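Local coordinates for RagB/SusD family nutrient uptake outer membrane protein (PDB 7KV2), which probably binds beta-glucans at the cell surface of a gut bacterium, as an outer-membrane glycan-binding protein of the SusD family, at residues 383-388 with 394-399; 432-435 with 440-443. All blocks are in the same frame, centred on the assembly; numbering follows the deposited sequence.

In the fold
Both contacts are local closures of the chain within the SusD family region, and they follow one another: contact 1 is complete before the chain reaches contact 2. Contact 1 lies in the long connection between strand 373-375 and strand 400-404, the latter pairing with strand 273-277 in a two-stranded antiparallel sheet. The chain then runs through helix 405-417 and helix 425-435, whose last turn meets the loop leading to helix 446-456 in contact 2. The centres of contact 1 and contact 2 are about 35 Å apart, and the nearest atoms of contact 1 and contact 2 about 15 Å, so they do not touch. One shapes a partly buried loop; the other joins consecutive helices at the surface of this TPR-related protein, in which helices far outweigh strands.

Contact 1: 383-388 with 394-399; sequences GNNKDQ and LNWNNN
With its CG between the backbone N and the carbonyl carbon (chi1 60°), Asn-385 lays its amide on the indole of Trp-396, whose CG stands beside its own backbone N. This amide-on-ring stack closes a loop of the SusD family region, where type I beta turns from Gly-383 to Lys-386 and from Asn-385 to Gln-388 fold the chain back toward residues 394-399. The two planes are 12° apart. Asn-385 ND2 sits off toward the rim, 3.3 Å from Trp-396 CZ2, while Asn-385 CB makes a CH-pi contact over the six-membered ring. That amide also donates to Ser-392 O, and Trp-396 NE1 is bonded to Thr-301 OG1. With an alanine at Trp-396, the Asn-385 amide is likely to lose the surface it stacks on, and Thr-301 OG1 its indole partner. Asn-395 ND2 gives Gln-388 OE1 a weak bond; their stronger partners are Arg-286 O and Ser-390 N respectively. Asn-397 N donates to Asn-384 O at 3.0 Å, its N-H bent somewhat off the line to the oxygen (144°). The side chains add a weak bond from Asn-397 ND2 to Asn-384 OD1. A water bridges the segments, accepting from Asn-384 ND2 and donating to Asn-398 OD1 at 2.8 Å.

Contact 2: 432-435 with 440-443; sequences VHKR and TEIE
His-433 and Ile-442 meet ring face to aliphatic chain, where the last turn of helix 425-435 packs against the loop that returns toward helix 446-456, a helix-loop-helix connection of the SusD family region. His-433 has its CG anti to the backbone N (chi1 -166°), which carries the imidazole out to the loop. Ile-442 CG1 lies over the middle of the His-433 ring in a CH-pi contact, 3.9 Å from the centroid and 11° off its normal. Ile-442 CD1 comes within 3.3 Å of His-433 ND1. The nitrogen ND1 is hydrogen-bonded to Glu-452 of helix 446-456, so one imidazole touches both the loop and the helix beyond it, and its rotation is probably fixed as a result. At the ring's edge, near its plane, the carbonyl of Thr-440 lies with its O 2.9 Å from His-433 NE2. Lys-434, next along the helix, is exposed; its chain bends on the way and reaches across to the straight side chain of Glu-441. The salt bridge they form is a single contact of 2.7 Å, Lys-434 NZ meeting Glu-441 OE2 on its anti side, 32° out of the carboxylate plane.

Contact 1: 383-388 with 394-399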
ATOM      1  N   GLY A 383      16.648  -9.548 -13.696  1.00 24.90           N
ATOM      2  CA  GLY A 383      17.534  -8.380 -13.596  1.00 27.33           C
ATOM      3  C   GLY A 383      17.200  -7.455 -12.429  1.00 30.15           C
ATOM      4  O   GLY A 383      18.111  -6.709 -12.025  1.00 31.48           O
ATOM      5  N   ASN A 384      15.980  -7.502 -11.857  1.00 27.24           N
ATOM      6  CA  ASN A 384      15.521  -6.526 -10.812  1.00 24.75           C
ATOM      7  C   ASN A 384      16.111  -6.873  -9.426  1.00 26.19           C
ATOM      8  O   ASN A 384      15.818  -6.170  -8.425  1.00 23.49           O
ATOM      9  CB  ASN A 384      13.995  -6.373 -10.837  1.00 23.28           C
ATOM     10  CG  ASN A 384      13.524  -5.351 -11.850  1.00 27.89           C
ATOM     11  OD1 ASN A 384      14.342  -4.588 -12.397  1.00 29.43           O
ATOM     12  ND2 ASN A 384      12.216  -5.281 -12.064  1.00 21.76           N
ATOM     13  N   ASN A 385      16.899  -7.944  -9.312  1.00 28.16           N
ATOM     14  CA  ASN A 385      17.660  -8.233  -8.064  1.00 30.43           C
ATOM     15  C   ASN A 385      19.142  -8.486  -8.395  1.00 32.81           C
ATOM     16  O   ASN A 385      19.818  -9.121  -7.553  1.00 34.27           O
ATOM     17  CB  ASN A 385      17.052  -9.418  -7.298  1.00 29.09           C
ATOM     18  CG  ASN A 385      17.044 -10.701  -8.102  1.00 28.75           C
ATOM     19  OD1 ASN A 385      17.402 -10.716  -9.285  1.00 24.36           O
ATOM     20  ND2 ASN A 385      16.550 -11.758  -7.484  1.00 28.59           N
ATOM     21  N   LYS A 386      19.618  -8.098  -9.592  1.00 39.64           N
ATOM     22  CA  LYS A 386      20.869  -8.686 -10.171  1.00 40.28           C
ATOM     23  C   LYS A 386      22.101  -8.172  -9.409  1.00 39.75           C
ATOM     24  O   LYS A 386      23.137  -8.865  -9.500  1.00 41.11           O
ATOM     25  CB  LYS A 386      20.992  -8.460 -11.683  1.00 45.43           C
ATOM     26  CG  LYS A 386      21.288  -7.036 -12.133  1.00 49.12           C
ATOM     27  CD  LYS A 386      21.544  -6.949 -13.626  1.00 53.74           C
ATOM     28  CE  LYS A 386      22.250  -5.676 -14.030  1.00 58.71           C
ATOM     29  NZ  LYS A 386      21.302  -4.541 -14.112  1.00 61.82           N
ATOM     30  N   ASP A 387      22.006  -7.029  -8.707  1.00 39.52           N
ATOM     31  CA  ASP A 387      23.163  -6.372  -8.015  1.00 41.64           C
ATOM     32  C   ASP A 387      23.137  -6.605  -6.497  1.00 38.13           C
ATOM     33  O   ASP A 387      23.928  -5.948  -5.782  1.00 34.23           O
ATOM     34  CB  ASP A 387      23.208  -4.876  -8.332  1.00 43.25           C
ATOM     35  CG  ASP A 387      23.505  -4.618  -9.795  1.00 47.52           C
ATOM     36  OD1 ASP A 387      24.409  -5.300 -10.344  1.00 46.62           O
ATOM     37  OD2 ASP A 387      22.796  -3.791 -10.383  1.00 50.70           O
ATOM     38  N   GLN A 388      22.270  -7.488  -5.996  1.00 37.25           N
ATOM     39  CA  GLN A 388      22.164  -7.720  -4.527  1.00 43.66           C
ATOM     40  C   GLN A 388      23.359  -8.606  -4.086  1.00 45.31           C
ATOM     41  O   GLN A 388      23.924  -9.337  -4.948  1.00 42.50           O
ATOM     42  CB  GLN A 388      20.766  -8.267  -4.196  1.00 40.88           C
ATOM     43  CG  GLN A 388      20.558  -9.692  -4.685  1.00 40.44           C
ATOM     44  CD  GLN A 388      20.968 -10.695  -3.638  1.00 42.43           C
ATOM     45  OE1 GLN A 388      20.827 -10.440  -2.427  1.00 37.41           O
ATOM     46  NE2 GLN A 388      21.437 -11.847  -4.112  1.00 43.96           N
ATOM     47  N   LEU A 394      14.998 -11.716  -1.106  1.00 25.51           N
ATOM     48  CA  LEU A 394      14.547 -10.589  -0.259  1.00 27.83           C
ATOM     49  C   LEU A 394      15.042  -9.256  -0.817  1.00 25.80           C
ATOM     50  O   LEU A 394      14.803  -8.213  -0.138  1.00 27.54           O
ATOM     51  CB  LEU A 394      15.084 -10.809   1.166  1.00 31.68           C
ATOM     52  CG  LEU A 394      14.606 -12.099   1.851  1.00 32.63           C
ATOM     53  CD1 LEU A 394      15.265 -12.293   3.218  1.00 35.94           C
ATOM     54  CD2 LEU A 394      13.094 -12.143   2.011  1.00 33.38           C
ATOM     55  N   ASN A 395      15.701  -9.240  -1.967  1.00 25.34           N
ATOM     56  CA  ASN A 395      16.374  -7.981  -2.392  1.00 25.32           C
ATOM     57  C   ASN A 395      15.918  -7.516  -3.762  1.00 22.90           C
ATOM     58  O   ASN A 395      16.788  -7.101  -4.535  1.00 23.41           O
ATOM     59  CB  ASN A 395      17.903  -8.058  -2.326  1.00 27.44           C
ATOM     60  CG  ASN A 395      18.342  -7.948  -0.891  1.00 31.38           C
ATOM     61  OD1 ASN A 395      18.119  -6.911  -0.246  1.00 30.36           O
ATOM     62  ND2 ASN A 395      18.860  -9.055  -0.367  1.00 34.11           N
ATOM     63  N   TRP A 396      14.614  -7.552  -4.044  1.00 20.35           N
ATOM     64  CA  TRP A 396      14.087  -6.941  -5.293  1.00 17.26           C
ATOM     65  C   TRP A 396      14.107  -5.405  -5.152  1.00 17.29           C
ATOM     66  O   TRP A 396      13.899  -4.915  -4.072  1.00 15.95           O
ATOM     67  CB  TRP A 396      12.678  -7.458  -5.563  1.00 17.06           C
ATOM     68  CG  TRP A 396      12.683  -8.915  -5.841  1.00 16.49           C
ATOM     69  CD1 TRP A 396      12.394  -9.924  -4.959  1.00 16.34           C
ATOM     70  CD2 TRP A 396      13.055  -9.532  -7.078  1.00 17.29           C
ATOM     71  NE1 TRP A 396      12.536 -11.121  -5.597  1.00 16.81           N
ATOM     72  CE2 TRP A 396      12.975 -10.918  -6.879  1.00 15.41           C
ATOM     73  CE3 TRP A 396      13.423  -9.047  -8.347  1.00 17.64           C
ATOM     74  CZ2 TRP A 396      13.265 -11.824  -7.892  1.00 18.63           C
ATOM     75  CZ3 TRP A 396      13.704  -9.950  -9.344  1.00 17.59           C
ATOM     76  CH2 TRP A 396      13.631 -11.316  -9.120  1.00 18.78           C
ATOM     77  N   ASN A 397      14.347  -4.697  -6.256  1.00 18.12           N
ATOM     78  CA  ASN A 397      14.488  -3.227  -6.287  1.00 18.70           C
ATOM     79  C   ASN A 397      13.102  -2.551  -6.439  1.00 19.27           C
ATOM     80  O   ASN A 397      13.063  -1.313  -6.361  1.00 21.85           O
ATOM     81  CB  ASN A 397      15.446  -2.802  -7.418  1.00 20.19           C
ATOM     82  CG  ASN A 397      14.927  -3.051  -8.818  1.00 23.05           C
ATOM     83  OD1 ASN A 397      13.727  -3.242  -9.039  1.00 25.12           O
ATOM     84  ND2 ASN A 397      15.828  -3.071  -9.806  1.00 26.06           N
ATOM     85  N   ASN A 398      11.993  -3.283  -6.547  1.00 16.97           N
ATOM     86  CA  ASN A 398      10.670  -2.641  -6.817  1.00 16.19           C
ATOM     87  C   ASN A 398      10.232  -1.734  -5.669  1.00 15.18           C
ATOM     88  O   ASN A 398       9.793  -2.238  -4.585  1.00 15.44           O
ATOM     89  CB  ASN A 398       9.560  -3.669  -7.057  1.00 16.04           C
ATOM     90  CG  ASN A 398       9.892  -4.671  -8.128  1.00 16.75           C
ATOM     91  OD1 ASN A 398      10.844  -5.455  -7.971  1.00 15.32           O
ATOM     92  ND2 ASN A 398       9.121  -4.623  -9.211  1.00 16.05           N
ATOM     93  N   ASN A 399      10.232  -0.422  -5.852  1.00 14.19           N
ATOM     94  CA  ASN A 399       9.586   0.445  -4.845  1.00 13.96           C
ATOM     95  C   ASN A 399       8.087   0.113  -4.699  1.00 13.86           C
ATOM     96  O   ASN A 399       7.422  -0.297  -5.665  1.00 12.78           O
ATOM     97  CB  ASN A 399       9.705   1.922  -5.231  1.00 14.29           C
ATOM     98  CG  ASN A 399      11.095   2.497  -5.111  1.00 15.85           C
ATOM     99  OD1 ASN A 399      12.069   1.790  -4.793  1.00 16.37           O
ATOM    100  ND2 ASN A 399      11.176   3.796  -5.385  1.00 13.52           N
TER
HETATM  101  O   HOH W   1      10.787  -7.108 -10.195  1.00 16.85           O

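Contact 2: 432-435 with 440-443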
ATOM      1  N   VAL A 432      -7.989   9.843 -16.338  1.00 18.22           N
ATOM      2  CA  VAL A 432      -7.597   8.480 -15.896  1.00 18.00           C
ATOM      3  C   VAL A 432      -8.133   7.411 -16.863  1.00 19.57           C
ATOM      4  O   VAL A 432      -7.344   6.503 -17.293  1.00 17.97           O
ATOM      5  CB  VAL A 432      -8.031   8.203 -14.444  1.00 18.88           C
ATOM      6  CG1 VAL A 432      -7.709   6.772 -14.056  1.00 21.80           C
ATOM      7  CG2 VAL A 432      -7.374   9.181 -13.487  1.00 18.54           C
ATOM      8  N   HIS A 433      -9.432   7.438 -17.181  1.00 20.87           N
ATOM      9  CA  HIS A 433     -10.099   6.458 -18.074  1.00 20.68           C
ATOM     10  C   HIS A 433      -9.386   6.434 -19.430  1.00 21.54           C
ATOM     11  O   HIS A 433      -9.071   5.331 -19.974  1.00 19.32           O
ATOM     12  CB  HIS A 433     -11.598   6.854 -18.151  1.00 21.99           C
ATOM     13  CG  HIS A 433     -12.508   5.827 -18.720  1.00 22.99           C
ATOM     14  ND1 HIS A 433     -13.012   4.798 -17.957  1.00 21.65           N
ATOM     15  CD2 HIS A 433     -13.057   5.711 -19.960  1.00 24.12           C
ATOM     16  CE1 HIS A 433     -13.829   4.066 -18.696  1.00 26.84           C
ATOM     17  NE2 HIS A 433     -13.864   4.590 -19.950  1.00 24.22           N
ATOM     18  N   LYS A 434      -9.103   7.618 -19.962  1.00 20.20           N
ATOM     19  CA  LYS A 434      -8.545   7.733 -21.335  1.00 22.85           C
ATOM     20  C   LYS A 434      -7.045   7.463 -21.322  1.00 20.27           C
ATOM     21  O   LYS A 434      -6.560   6.976 -22.328  1.00 18.75           O
ATOM     22  CB  LYS A 434      -8.908   9.075 -21.974  1.00 26.40           C
ATOM     23  CG  LYS A 434     -10.385   9.156 -22.329  1.00 33.95           C
ATOM     24  CD  LYS A 434     -10.676  10.117 -23.455  1.00 40.21           C
ATOM     25  CE  LYS A 434     -10.227  11.510 -23.096  1.00 46.67           C
ATOM     26  NZ  LYS A 434     -10.969  12.528 -23.879  1.00 57.35           N
ATOM     27  N   ARG A 435      -6.351   7.686 -20.206  1.00 18.80           N
ATOM     28  CA  ARG A 435      -4.908   7.361 -20.142  1.00 18.72           C
ATOM     29  C   ARG A 435      -4.765   5.851 -20.381  1.00 18.21           C
ATOM     30  O   ARG A 435      -3.824   5.474 -21.057  1.00 17.77           O
ATOM     31  CB  ARG A 435      -4.278   7.787 -18.815  1.00 18.20           C
ATOM     32  CG  ARG A 435      -2.780   7.524 -18.752  1.00 17.34           C
ATOM     33  CD  ARG A 435      -2.490   6.144 -18.161  1.00 15.42           C
ATOM     34  NE  ARG A 435      -2.782   6.068 -16.731  1.00 16.70           N
ATOM     35  CZ  ARG A 435      -2.013   6.491 -15.719  1.00 16.12           C
ATOM     36  NH1 ARG A 435      -0.874   7.110 -15.940  1.00 15.90           N
ATOM     37  NH2 ARG A 435      -2.422   6.339 -14.465  1.00 16.61           N
ATOM     38  N   THR A 440     -14.313   5.478 -24.913  1.00 27.52           N
ATOM     39  CA  THR A 440     -15.646   5.952 -24.443  1.00 26.65           C
ATOM     40  C   THR A 440     -15.463   6.744 -23.154  1.00 30.54           C
ATOM     41  O   THR A 440     -14.967   6.148 -22.179  1.00 36.02           O
ATOM     42  CB  THR A 440     -16.652   4.817 -24.207  1.00 28.33           C
ATOM     43  OG1 THR A 440     -16.807   4.126 -25.436  1.00 33.74           O
ATOM     44  CG2 THR A 440     -18.001   5.293 -23.710  1.00 31.18           C
ATOM     45  N   GLU A 441     -15.924   7.994 -23.113  1.00 26.15           N
ATOM     46  CA  GLU A 441     -15.968   8.815 -21.875  1.00 29.18           C
ATOM     47  C   GLU A 441     -17.134   8.357 -21.008  1.00 32.02           C
ATOM     48  O   GLU A 441     -18.117   7.800 -21.553  1.00 33.04           O
ATOM     49  CB  GLU A 441     -16.005  10.299 -22.186  1.00 31.10           C
ATOM     50  CG  GLU A 441     -14.696  10.773 -22.769  1.00 36.13           C
ATOM     51  CD  GLU A 441     -14.656  12.226 -23.202  1.00 42.25           C
ATOM     52  OE1 GLU A 441     -15.595  12.982 -22.834  1.00 45.11           O
ATOM     53  OE2 GLU A 441     -13.681  12.576 -23.929  1.00 45.05           O
ATOM     54  N   ILE A 442     -16.976   8.469 -19.690  1.00 28.25           N
ATOM     55  CA  ILE A 442     -17.987   8.007 -18.709  1.00 30.02           C
ATOM     56  C   ILE A 442     -18.368   9.185 -17.826  1.00 28.25           C
ATOM     57  O   ILE A 442     -17.553  10.103 -17.625  1.00 28.09           O
ATOM     58  CB  ILE A 442     -17.463   6.790 -17.921  1.00 32.88           C
ATOM     59  CG1 ILE A 442     -16.066   7.033 -17.331  1.00 30.38           C
ATOM     60  CG2 ILE A 442     -17.485   5.559 -18.820  1.00 33.73           C
ATOM     61  CD1 ILE A 442     -15.631   5.960 -16.358  1.00 34.57           C
ATOM     62  N   GLU A 443     -19.604   9.166 -17.343  1.00 28.76           N
ATOM     63  CA  GLU A 443     -20.148  10.220 -16.464  1.00 29.61           C
ATOM     64  C   GLU A 443     -19.566  10.023 -15.074  1.00 26.31           C
ATOM     65  O   GLU A 443     -19.392   8.892 -14.631  1.00 26.24           O
ATOM     66  CB  GLU A 443     -21.690  10.155 -16.415  1.00 33.06           C
ATOM     67  CG  GLU A 443     -22.373  10.595 -17.706  1.00 34.46           C
ATOM     68  CD  GLU A 443     -22.008  11.993 -18.193  1.00 35.11           C
ATOM     69  OE1 GLU A 443     -22.043  12.927 -17.403  1.00 40.48           O
ATOM     70  OE2 GLU A 443     -21.676  12.143 -19.388  1.00 43.24           O
TER